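Local coordinates for protein endo-beta-mannanase (Opitutaceae bacterium TAV5, PDB 7BOB) that acts as a homotrimeric exo-beta-1,4-mannosidase of glycoside hydrolase family 5, probably releasing mannose units from the ends of beta-1,4-linked chains in the termite hindgut, at residues Y24-A27 with S28-V31; W37-D40 with E41-D45; D47-S51 with L52-T56; N333-S336 with E337-L340. All blocks are in the same frame, centred on the assembly; numbering follows the deposited sequence.

All four contacts lie on one side of the chain's centre, around the eight-stranded parallel sheet expected of a family 5 (beta/alpha)8 barrel. They follow one another in sequence. Contact 1 is the loop leaving strand 20-23, contact 2 the start of helix 39-51, contact 3 its end before strand 56-62, and contact 4 the loop after the last barrel strand, 311-316. Centres of contacts 1 and 2 are 10 Å apart, joined by probable hydrogen bonds of Ser28 with Glu41 and of Tyr24 with Asp45. Contacts 3 and 4, with centres 20 Å apart, still meet through Phe54 and Leu340. Contacts 1 to 3 thus lie along the first beta-alpha-beta unit, and contact 4 follows the strand that pairs with strand 20-23 where the barrel closes.

Contact 1: Y24-A27 with S28-V31; sequences YWPA and SCGV
The backbone reverses over Pro26 to Gly30, where Gly30 N donates to Pro26 O at 3.0 Å with an N-H...O angle of 136°, the donor tilted out of the carbonyl plane; this bond from residue i+4 back to residue i closes a five-residue alpha-turn. Gly30 has a positive phi, which favours glycine, and from there the chain runs on under the indole of Trp25. Val31 CA sits over one face of that ring, 3.6 Å from the centroid of the six-membered ring and only 8° off its normal, a well-centred CH-pi contact. Alongside, Val31 CG1 touches Trp25 CE2 at 3.9 Å, while Gly30 O comes to 3.1 Å from Trp25 CE3. The indole reaches this place because its CG stands beside the backbone N, anti to the carbonyl carbon (chi1 -69°). The turn belongs to the loop that follows strand 20-23, at the carboxyl-terminal end of the barrel strands, the end on which family 5 enzymes carry their active site. Within it, Cys29 SG, placed between its backbone N and carbonyl carbon, faces the proline ring, 3.6 Å from Pro26 CG. Ser28 sits at the exposed bend, and its OG is hydrogen-bonded to Glu41 OE1 in the first turn of helix 39-51, beyond the short helix 33-36.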
loop_
_atom_site.group_PDB
_atom_site.type_symbol
_atom_site.label_atom_id
_atom_site.label_comp_id
_atom_site.label_asym_id
_atom_site.label_seq_id
_atom_site.Cartn_x
_atom_site.Cartn_y
_atom_site.Cartn_z
ATOM N N TYR A 24 -36.806 2.721 -5.415
ATOM C CA TYR A 24 -37.470 2.933 -6.701
ATOM C C TYR A 24 -36.709 3.828 -7.658
ATOM O O TYR A 24 -36.340 4.952 -7.303
ATOM C CB TYR A 24 -38.862 3.546 -6.530
ATOM C CG TYR A 24 -39.546 3.737 -7.858
ATOM C CD1 TYR A 24 -40.002 2.647 -8.595
ATOM C CD2 TYR A 24 -39.726 5.002 -8.388
ATOM C CE1 TYR A 24 -40.628 2.812 -9.809
ATOM C CE2 TYR A 24 -40.352 5.183 -9.602
ATOM C CZ TYR A 24 -40.800 4.091 -10.309
ATOM O OH TYR A 24 -41.423 4.309 -11.520
ATOM N N TRP A 25 -36.556 3.344 -8.896
ATOM C CA TRP A 25 -36.320 4.132 -10.112
ATOM C C TRP A 25 -37.220 3.540 -11.192
ATOM O O TRP A 25 -37.395 2.319 -11.241
ATOM C CB TRP A 25 -34.870 4.096 -10.617
ATOM C CG TRP A 25 -33.850 4.789 -9.783
ATOM C CD1 TRP A 25 -32.852 4.196 -9.060
ATOM C CD2 TRP A 25 -33.676 6.200 -9.621
ATOM N NE1 TRP A 25 -32.087 5.148 -8.436
ATOM C CE2 TRP A 25 -32.567 6.388 -8.763
ATOM C CE3 TRP A 25 -34.357 7.321 -10.102
ATOM C CZ2 TRP A 25 -32.120 7.649 -8.381
ATOM C CZ3 TRP A 25 -33.902 8.589 -9.723
ATOM C CH2 TRP A 25 -32.796 8.738 -8.873
ATOM N N PRO A 26 -37.786 4.355 -12.080
ATOM C CA PRO A 26 -38.548 3.787 -13.202
ATOM C C PRO A 26 -37.674 2.902 -14.078
ATOM O O PRO A 26 -36.472 3.127 -14.218
ATOM C CB PRO A 26 -39.020 5.023 -13.981
ATOM C CG PRO A 26 -38.772 6.180 -13.074
ATOM C CD PRO A 26 -37.620 5.809 -12.216
ATOM N N ALA A 27 -38.302 1.889 -14.686
ATOM C CA ALA A 27 -37.591 1.010 -15.611
ATOM C C ALA A 27 -36.991 1.773 -16.792
ATOM O O ALA A 27 -35.869 1.473 -17.231
ATOM C CB ALA A 27 -38.531 -0.060 -16.145
ATOM N N SER A 28 -37.744 2.724 -17.356
ATOM C CA SER A 28 -37.378 3.274 -18.656
ATOM C C SER A 28 -36.214 4.255 -18.585
ATOM O O SER A 28 -35.533 4.453 -19.597
ATOM C CB SER A 28 -38.577 3.968 -19.294
ATOM O OG SER A 28 -38.931 5.103 -18.532
ATOM N N CYS A 29 -35.956 4.855 -17.424
ATOM C CA CYS A 29 -34.954 5.910 -17.333
ATOM C C CYS A 29 -34.001 5.785 -16.153
ATOM O O CYS A 29 -33.109 6.628 -16.029
ATOM C CB CYS A 29 -35.660 7.279 -17.255
ATOM S SG CYS A 29 -36.923 7.366 -15.926
ATOM N N GLY A 30 -34.172 4.792 -15.270
ATOM C CA GLY A 30 -33.346 4.683 -14.087
ATOM C C GLY A 30 -33.123 6.008 -13.382
ATOM O O GLY A 30 -34.072 6.750 -13.109
ATOM N N VAL A 31 -31.849 6.330 -13.139
ATOM C CA VAL A 31 -31.449 7.488 -12.351
ATOM C C VAL A 31 -31.783 8.821 -12.997
ATOM O O VAL A 31 -31.587 9.859 -12.357
ATOM C CB VAL A 31 -29.928 7.479 -12.094
ATOM C CG1 VAL A 31 -29.532 6.276 -11.286
ATOM C CG2 VAL A 31 -29.158 7.540 -13.428
#

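Contact 2: W37-D40 with E41-D45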
loop_
_atom_site.group_PDB
_atom_site.type_symbol
_atom_site.label_atom_id
_atom_site.label_comp_id
_atom_site.label_asym_id
_atom_site.label_seq_id
_atom_site.Cartn_x
_atom_site.Cartn_y
_atom_site.Cartn_z
ATOM N N TRP A 37 -39.088 12.231 -16.387
ATOM C CA TRP A 37 -40.410 12.196 -15.759
ATOM C C TRP A 37 -41.467 11.448 -16.573
ATOM O O TRP A 37 -42.338 12.081 -17.178
ATOM C CB TRP A 37 -40.896 13.619 -15.473
ATOM C CG TRP A 37 -41.951 13.658 -14.379
ATOM C CD1 TRP A 37 -43.237 14.107 -14.491
ATOM C CD2 TRP A 37 -41.800 13.211 -13.019
ATOM N NE1 TRP A 37 -43.891 13.982 -13.281
ATOM C CE2 TRP A 37 -43.023 13.446 -12.363
ATOM C CE3 TRP A 37 -40.740 12.668 -12.289
ATOM C CZ2 TRP A 37 -43.220 13.129 -11.017
ATOM C CZ3 TRP A 37 -40.932 12.356 -10.954
ATOM C CH2 TRP A 37 -42.157 12.581 -10.333
ATOM N N PRO A 38 -41.418 10.111 -16.628
ATOM C CA PRO A 38 -42.510 9.354 -17.267
ATOM C C PRO A 38 -43.620 9.114 -16.246
ATOM O O PRO A 38 -43.693 8.077 -15.561
ATOM C CB PRO A 38 -41.812 8.063 -17.698
ATOM C CG PRO A 38 -40.772 7.837 -16.609
ATOM C CD PRO A 38 -40.348 9.223 -16.130
ATOM N N GLU A 39 -44.505 10.108 -16.126
ATOM C CA GLU A 39 -45.388 10.152 -14.966
ATOM C C GLU A 39 -46.397 9.011 -14.966
ATOM O O GLU A 39 -46.662 8.424 -13.910
ATOM C CB GLU A 39 -46.094 11.492 -14.878
ATOM C CG GLU A 39 -46.799 11.671 -13.538
ATOM C CD GLU A 39 -47.465 13.031 -13.396
ATOM O OE1 GLU A 39 -46.775 13.998 -13.003
ATOM O OE2 GLU A 39 -48.680 13.128 -13.667
ATOM N N ASP A 40 -46.965 8.657 -16.124
ATOM C CA ASP A 40 -47.882 7.514 -16.131
ATOM C C ASP A 40 -47.160 6.250 -15.688
ATOM O O ASP A 40 -47.699 5.461 -14.901
ATOM C CB ASP A 40 -48.492 7.310 -17.514
ATOM C CG ASP A 40 -49.545 8.358 -17.853
ATOM O OD1 ASP A 40 -49.924 9.157 -16.955
ATOM O OD2 ASP A 40 -49.990 8.378 -19.026
ATOM N N GLU A 41 -45.929 6.053 -16.175
ATOM C CA GLU A 41 -45.136 4.899 -15.765
ATOM C C GLU A 41 -44.927 4.894 -14.253
ATOM O O GLU A 41 -45.162 3.879 -13.592
ATOM C CB GLU A 41 -43.802 4.898 -16.515
ATOM C CG GLU A 41 -42.834 3.771 -16.097
ATOM C CD GLU A 41 -41.548 3.745 -16.927
ATOM O OE1 GLU A 41 -41.350 4.669 -17.758
ATOM O OE2 GLU A 41 -40.739 2.794 -16.746
ATOM N N ILE A 42 -44.513 6.033 -13.684
ATOM C CA ILE A 42 -44.286 6.119 -12.237
ATOM C C ILE A 42 -45.556 5.756 -11.461
ATOM O O ILE A 42 -45.541 4.903 -10.559
ATOM C CB ILE A 42 -43.786 7.525 -11.868
ATOM C CG1 ILE A 42 -42.410 7.796 -12.492
ATOM C CG2 ILE A 42 -43.760 7.714 -10.367
ATOM C CD1 ILE A 42 -42.004 9.287 -12.526
ATOM N N PHE A 43 -46.682 6.396 -11.807
ATOM C CA PHE A 43 -47.910 6.183 -11.047
ATOM C C PHE A 43 -48.411 4.753 -11.220
ATOM O O PHE A 43 -48.943 4.147 -10.280
ATOM C CB PHE A 43 -48.976 7.206 -11.477
ATOM C CG PHE A 43 -48.675 8.641 -11.054
ATOM C CD1 PHE A 43 -47.452 8.981 -10.455
ATOM C CD2 PHE A 43 -49.624 9.651 -11.251
ATOM C CE1 PHE A 43 -47.169 10.303 -10.074
ATOM C CE2 PHE A 43 -49.355 10.989 -10.883
ATOM C CZ PHE A 43 -48.124 11.315 -10.287
ATOM N N SER A 44 -48.224 4.183 -12.412
ATOM C CA SER A 44 -48.556 2.780 -12.589
ATOM C C SER A 44 -47.669 1.897 -11.713
ATOM O O SER A 44 -48.133 0.869 -11.195
ATOM C CB SER A 44 -48.435 2.397 -14.063
ATOM O OG SER A 44 -48.443 0.990 -14.210
ATOM N N ASP A 45 -46.407 2.303 -11.496
ATOM C CA ASP A 45 -45.534 1.534 -10.601
ATOM C C ASP A 45 -45.961 1.695 -9.143
ATOM O O ASP A 45 -45.886 0.742 -8.358
ATOM C CB ASP A 45 -44.065 1.962 -10.775
ATOM C CG ASP A 45 -43.431 1.398 -12.037
ATOM O OD1 ASP A 45 -43.901 0.362 -12.564
ATOM O OD2 ASP A 45 -42.452 2.008 -12.515
#
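This is a local contact at the N-terminal end of helix 39-51, on the outer side of the barrel, where Trp37, Pro38 and Glu39 meet Ile42 and Phe43 as the chain leads into the first turn. Pro38 occupies the N-cap position and is also the centre of an inverse gamma turn. Regular backbone bonding starts there: Ile42 N reaches Pro38 O at 2.9 Å, and Phe43 N reaches Glu39 O at 2.9 Å with an N-H...O angle of 172°. Ahead of the helix, the indole of Trp37 receives the end of Ile42 on one face, CD1 lying 3.7 Å from the centroid of the six-membered ring. Four residues apart, Glu39 and Phe43 stack: Glu39 CG stands 3.7 Å from the Phe43 centroid, and the carboxylate is only 10° from parallel with the ring. An extended Glu39 chain, with CG anti to the backbone N (chi1 -169°), carries the carboxylate there, where OE1 accepts Trp37 NE1 at 2.9 Å on its anti side and OE2 makes a salt bridge with Arg83. Replacing Glu39 by an alanine would probably leave Trp37 NE1 and Arg83 without their anionic partner and strip one face of Phe43 of its cover. Contacts of Trp37 and Ile42 with Leu84 join this turn to helix 75-89, a pairing of adjacent outer helices characteristic of a (beta/alpha)8 barrel.

Contact 3: D47-S51 with L52-T56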
loop_
_atom_site.group_PDB
_atom_site.type_symbol
_atom_site.label_atom_id
_atom_site.label_comp_id
_atom_site.label_asym_id
_atom_site.label_seq_id
_atom_site.Cartn_x
_atom_site.Cartn_y
_atom_site.Cartn_z
ATOM N N ASP A 47 -49.010 2.182 -8.140
ATOM C CA ASP A 47 -50.169 1.288 -8.049
ATOM C C ASP A 47 -49.723 -0.152 -7.845
ATOM O O ASP A 47 -50.258 -0.871 -6.995
ATOM C CB ASP A 47 -51.027 1.379 -9.311
ATOM C CG ASP A 47 -51.898 2.623 -9.353
ATOM O OD1 ASP A 47 -52.120 3.253 -8.298
ATOM O OD2 ASP A 47 -52.350 2.972 -10.464
ATOM N N LEU A 48 -48.722 -0.593 -8.613
ATOM C CA LEU A 48 -48.262 -1.968 -8.467
ATOM C C LEU A 48 -47.719 -2.210 -7.065
ATOM O O LEU A 48 -47.974 -3.262 -6.463
ATOM C CB LEU A 48 -47.220 -2.290 -9.532
ATOM C CG LEU A 48 -46.827 -3.768 -9.508
ATOM C CD1 LEU A 48 -48.061 -4.692 -9.533
ATOM C CD2 LEU A 48 -45.866 -4.060 -10.661
ATOM N N MET A 49 -46.998 -1.233 -6.512
ATOM C CA MET A 49 -46.484 -1.382 -5.151
ATOM C C MET A 49 -47.631 -1.531 -4.165
ATOM O O MET A 49 -47.660 -2.477 -3.374
ATOM C CB MET A 49 -45.613 -0.183 -4.765
ATOM C CG MET A 49 -44.326 0.005 -5.593
ATOM S SD MET A 49 -43.594 1.578 -5.135
ATOM C CE MET A 49 -42.087 1.595 -6.129
ATOM N N ALA A 50 -48.601 -0.608 -4.215
ATOM C CA ALA A 50 -49.736 -0.672 -3.300
ATOM C C ALA A 50 -50.443 -2.014 -3.400
ATOM O O ALA A 50 -50.773 -2.622 -2.376
ATOM C CB ALA A 50 -50.699 0.479 -3.576
ATOM N N SER A 51 -50.625 -2.522 -4.622
ATOM C CA SER A 51 -51.312 -3.798 -4.805
ATOM C C SER A 51 -50.546 -4.985 -4.223
ATOM O O SER A 51 -51.160 -6.018 -3.945
ATOM C CB SER A 51 -51.584 -4.036 -6.291
ATOM O OG SER A 51 -50.453 -4.601 -6.941
ATOM N N LEU A 52 -49.226 -4.885 -4.049
ATOM C CA LEU A 52 -48.474 -5.962 -3.417
ATOM C C LEU A 52 -48.460 -5.860 -1.898
ATOM O O LEU A 52 -47.825 -6.690 -1.251
ATOM C CB LEU A 52 -47.031 -5.998 -3.930
ATOM C CG LEU A 52 -46.895 -6.326 -5.415
ATOM C CD1 LEU A 52 -45.492 -6.000 -5.882
ATOM C CD2 LEU A 52 -47.262 -7.782 -5.676
ATOM N N GLY A 53 -49.141 -4.878 -1.311
ATOM C CA GLY A 53 -49.158 -4.754 0.132
ATOM C C GLY A 53 -48.104 -3.842 0.708
ATOM O O GLY A 53 -48.011 -3.739 1.938
ATOM N N PHE A 54 -47.329 -3.154 -0.134
ATOM C CA PHE A 54 -46.261 -2.298 0.359
ATOM C C PHE A 54 -46.841 -1.030 0.957
ATOM O O PHE A 54 -47.856 -0.515 0.502
ATOM C CB PHE A 54 -45.286 -1.950 -0.769
ATOM C CG PHE A 54 -44.517 -3.138 -1.300
ATOM C CD1 PHE A 54 -44.410 -4.302 -0.554
ATOM C CD2 PHE A 54 -43.896 -3.084 -2.551
ATOM C CE1 PHE A 54 -43.689 -5.406 -1.038
ATOM C CE2 PHE A 54 -43.187 -4.173 -3.049
ATOM C CZ PHE A 54 -43.083 -5.342 -2.291
ATOM N N ASN A 55 -46.187 -0.518 1.990
ATOM C CA ASN A 55 -46.647 0.698 2.641
ATOM C C ASN A 55 -45.598 1.803 2.634
ATOM O O ASN A 55 -45.836 2.862 3.229
ATOM C CB ASN A 55 -47.086 0.391 4.087
ATOM C CG ASN A 55 -45.940 -0.144 4.940
ATOM O OD1 ASN A 55 -44.756 0.100 4.644
ATOM N ND2 ASN A 55 -46.280 -0.869 6.010
ATOM N N THR A 56 -44.440 1.587 1.996
ATOM C CA THR A 56 -43.390 2.597 1.913
ATOM C C THR A 56 -42.677 2.507 0.564
ATOM O O THR A 56 -42.652 1.463 -0.090
ATOM C CB THR A 56 -42.355 2.441 3.031
ATOM O OG1 THR A 56 -41.914 1.084 3.059
ATOM C CG2 THR A 56 -42.943 2.775 4.399
#
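A Schellman motif ends helix 39-51, with Gly53 as the first residue to leave helical angles (phi 93°) and Met49 and Phe54 meeting across the reversal. Its two defining bonds are Gly53 N to Ala50 O at 3.0 Å and a weak one from Phe54 N to Met49 O at 3.3 Å. Met49 O also takes Leu52 N at 3.0 Å, approached from 60° above the carbonyl plane. The hydrophobic pair usual for this cap is present: Met49 CB lies 4.0 Å from Phe54 CD2. Phe54 has CG beside its backbone N (chi1 -66°), which turns the ring back beneath the cap, where Leu52 CB sits over the ring centre. The preceding carbonyl, Leu48 O, accepts Ser51 OG at 2.9 Å and, weakly, Leu52 N, the serine hydroxyl thereby supplementing a weak backbone bond in the last turn. After the cap the chain enters strand 56-62. Phe54 meets the ring of Phe354 on helix 352-364, and Asn55 bonds through backbone and side chain to Val20 at the start of strand 20-23 and through its backbone to Arg94 at the start of strand 94-101.

Contact 4: N333-S336 with E337-L340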
loop_
_atom_site.group_PDB
_atom_site.type_symbol
_atom_site.label_atom_id
_atom_site.label_comp_id
_atom_site.label_asym_id
_atom_site.label_seq_id
_atom_site.Cartn_x
_atom_site.Cartn_y
_atom_site.Cartn_z
ATOM N N ASN A 333 -23.705 -3.462 -15.699
ATOM C CA ASN A 333 -24.995 -3.883 -16.220
ATOM C C ASN A 333 -25.750 -4.847 -15.306
ATOM O O ASN A 333 -26.952 -5.020 -15.518
ATOM C CB ASN A 333 -24.826 -4.504 -17.601
ATOM C CG ASN A 333 -26.101 -4.454 -18.427
ATOM O OD1 ASN A 333 -26.518 -5.458 -18.980
ATOM N ND2 ASN A 333 -26.733 -3.276 -18.503
ATOM N N PHE A 334 -25.109 -5.450 -14.287
ATOM C CA PHE A 334 -25.901 -6.212 -13.310
ATOM C C PHE A 334 -26.940 -5.321 -12.649
ATOM O O PHE A 334 -27.975 -5.816 -12.179
ATOM C CB PHE A 334 -25.017 -6.871 -12.234
ATOM C CG PHE A 334 -24.556 -5.922 -11.134
ATOM C CD1 PHE A 334 -23.332 -5.249 -11.236
ATOM C CD2 PHE A 334 -25.338 -5.702 -10.005
ATOM C CE1 PHE A 334 -22.902 -4.376 -10.236
ATOM C CE2 PHE A 334 -24.912 -4.825 -9.004
ATOM C CZ PHE A 334 -23.686 -4.163 -9.122
ATOM N N GLU A 335 -26.694 -4.004 -12.619
ATOM C CA GLU A 335 -27.665 -3.078 -12.051
ATOM C C GLU A 335 -28.949 -3.028 -12.871
ATOM O O GLU A 335 -29.971 -2.558 -12.362
ATOM C CB GLU A 335 -27.068 -1.666 -11.928
ATOM C CG GLU A 335 -25.895 -1.542 -10.960
ATOM C CD GLU A 335 -26.296 -1.301 -9.494
ATOM O OE1 GLU A 335 -27.518 -1.202 -9.156
ATOM O OE2 GLU A 335 -25.349 -1.185 -8.674
ATOM N N SER A 336 -28.929 -3.515 -14.116
ATOM C CA SER A 336 -30.105 -3.454 -14.973
ATOM C C SER A 336 -31.135 -4.533 -14.667
ATOM O O SER A 336 -32.222 -4.503 -15.263
ATOM C CB SER A 336 -29.700 -3.562 -16.450
ATOM O OG SER A 336 -29.439 -4.911 -16.811
ATOM N N GLU A 337 -30.828 -5.477 -13.775
ATOM C CA GLU A 337 -31.667 -6.663 -13.571
ATOM C C GLU A 337 -31.806 -6.981 -12.083
ATOM O O GLU A 337 -31.663 -8.123 -11.645
ATOM C CB GLU A 337 -31.107 -7.867 -14.330
ATOM C CG GLU A 337 -32.176 -8.918 -14.619
ATOM C CD GLU A 337 -31.643 -10.136 -15.357
ATOM O OE1 GLU A 337 -30.691 -9.988 -16.150
ATOM O OE2 GLU A 337 -32.188 -11.243 -15.147
ATOM N N LEU A 338 -32.088 -5.958 -11.284
ATOM C CA LEU A 338 -32.304 -6.131 -9.855
ATOM C C LEU A 338 -33.782 -6.027 -9.472
ATOM O O LEU A 338 -34.103 -5.988 -8.275
ATOM C CB LEU A 338 -31.478 -5.097 -9.094
ATOM C CG LEU A 338 -29.983 -5.159 -9.481
ATOM C CD1 LEU A 338 -29.183 -4.132 -8.716
ATOM C CD2 LEU A 338 -29.427 -6.584 -9.237
ATOM N N GLY A 339 -34.678 -5.944 -10.453
ATOM C CA GLY A 339 -36.078 -5.694 -10.141
ATOM C C GLY A 339 -36.694 -6.821 -9.323
ATOM O O GLY A 339 -36.367 -8.000 -9.495
ATOM N N LEU A 340 -37.567 -6.442 -8.392
ATOM C CA LEU A 340 -38.495 -7.407 -7.827
ATOM C C LEU A 340 -39.494 -7.867 -8.875
ATOM O O LEU A 340 -40.013 -8.992 -8.797
ATOM C CB LEU A 340 -39.216 -6.798 -6.622
ATOM C CG LEU A 340 -40.418 -7.588 -6.085
ATOM C CD1 LEU A 340 -39.968 -8.812 -5.244
ATOM C CD2 LEU A 340 -41.368 -6.682 -5.307
HETATM O O HOH W 1 -32.569 -3.264 -12.013
#
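Residues Asn333 to Ser336 form a short 3-10 turn whose later carbonyls and side chains meet Glu337 and Leu338. Asn333 O starts it, gripped by two donors from one residue: Ser336 N at 2.9 Å and Ser336 OG at 2.8 Å, the hydroxyl lying in the carbonyl plane. Next, Phe334 O accepts Glu337 N at 3.3 Å; the bond is fairly straight at the hydrogen (162°), but the donor stands 57° above the carbonyl plane. The same oxygen lies 3.4 Å from Leu338 CD2, a methyl that comes to the edge of the Phe334 ring, 4.3 Å from the ring's CD2. The turn is part of the long loop after strand 311-316, the last strand of the barrel, and here it faces a second subunit: Asn333 N bonds to Asn479 of that subunit, and Phe334 packs on its Val478. Further along, the Glu335 chain bends at chi2 (-86°), which brings OE1, weakly hydrogen-bonded to Ser105, to 3.4 Å from Leu338 CD1. An alanine in place of Leu338 would remove both methyls, which would probably open a gap at the edge of Phe334 and leave the Glu335 carboxylate freer to turn. A water donates a hydrogen bond to Glu335 O at 2.7 Å and accepts one from Leu338 N at 2.8 Å, bridging the two residues. Ser336 OG also has a weak hydrogen bond with Gln482 OE1 of the second subunit.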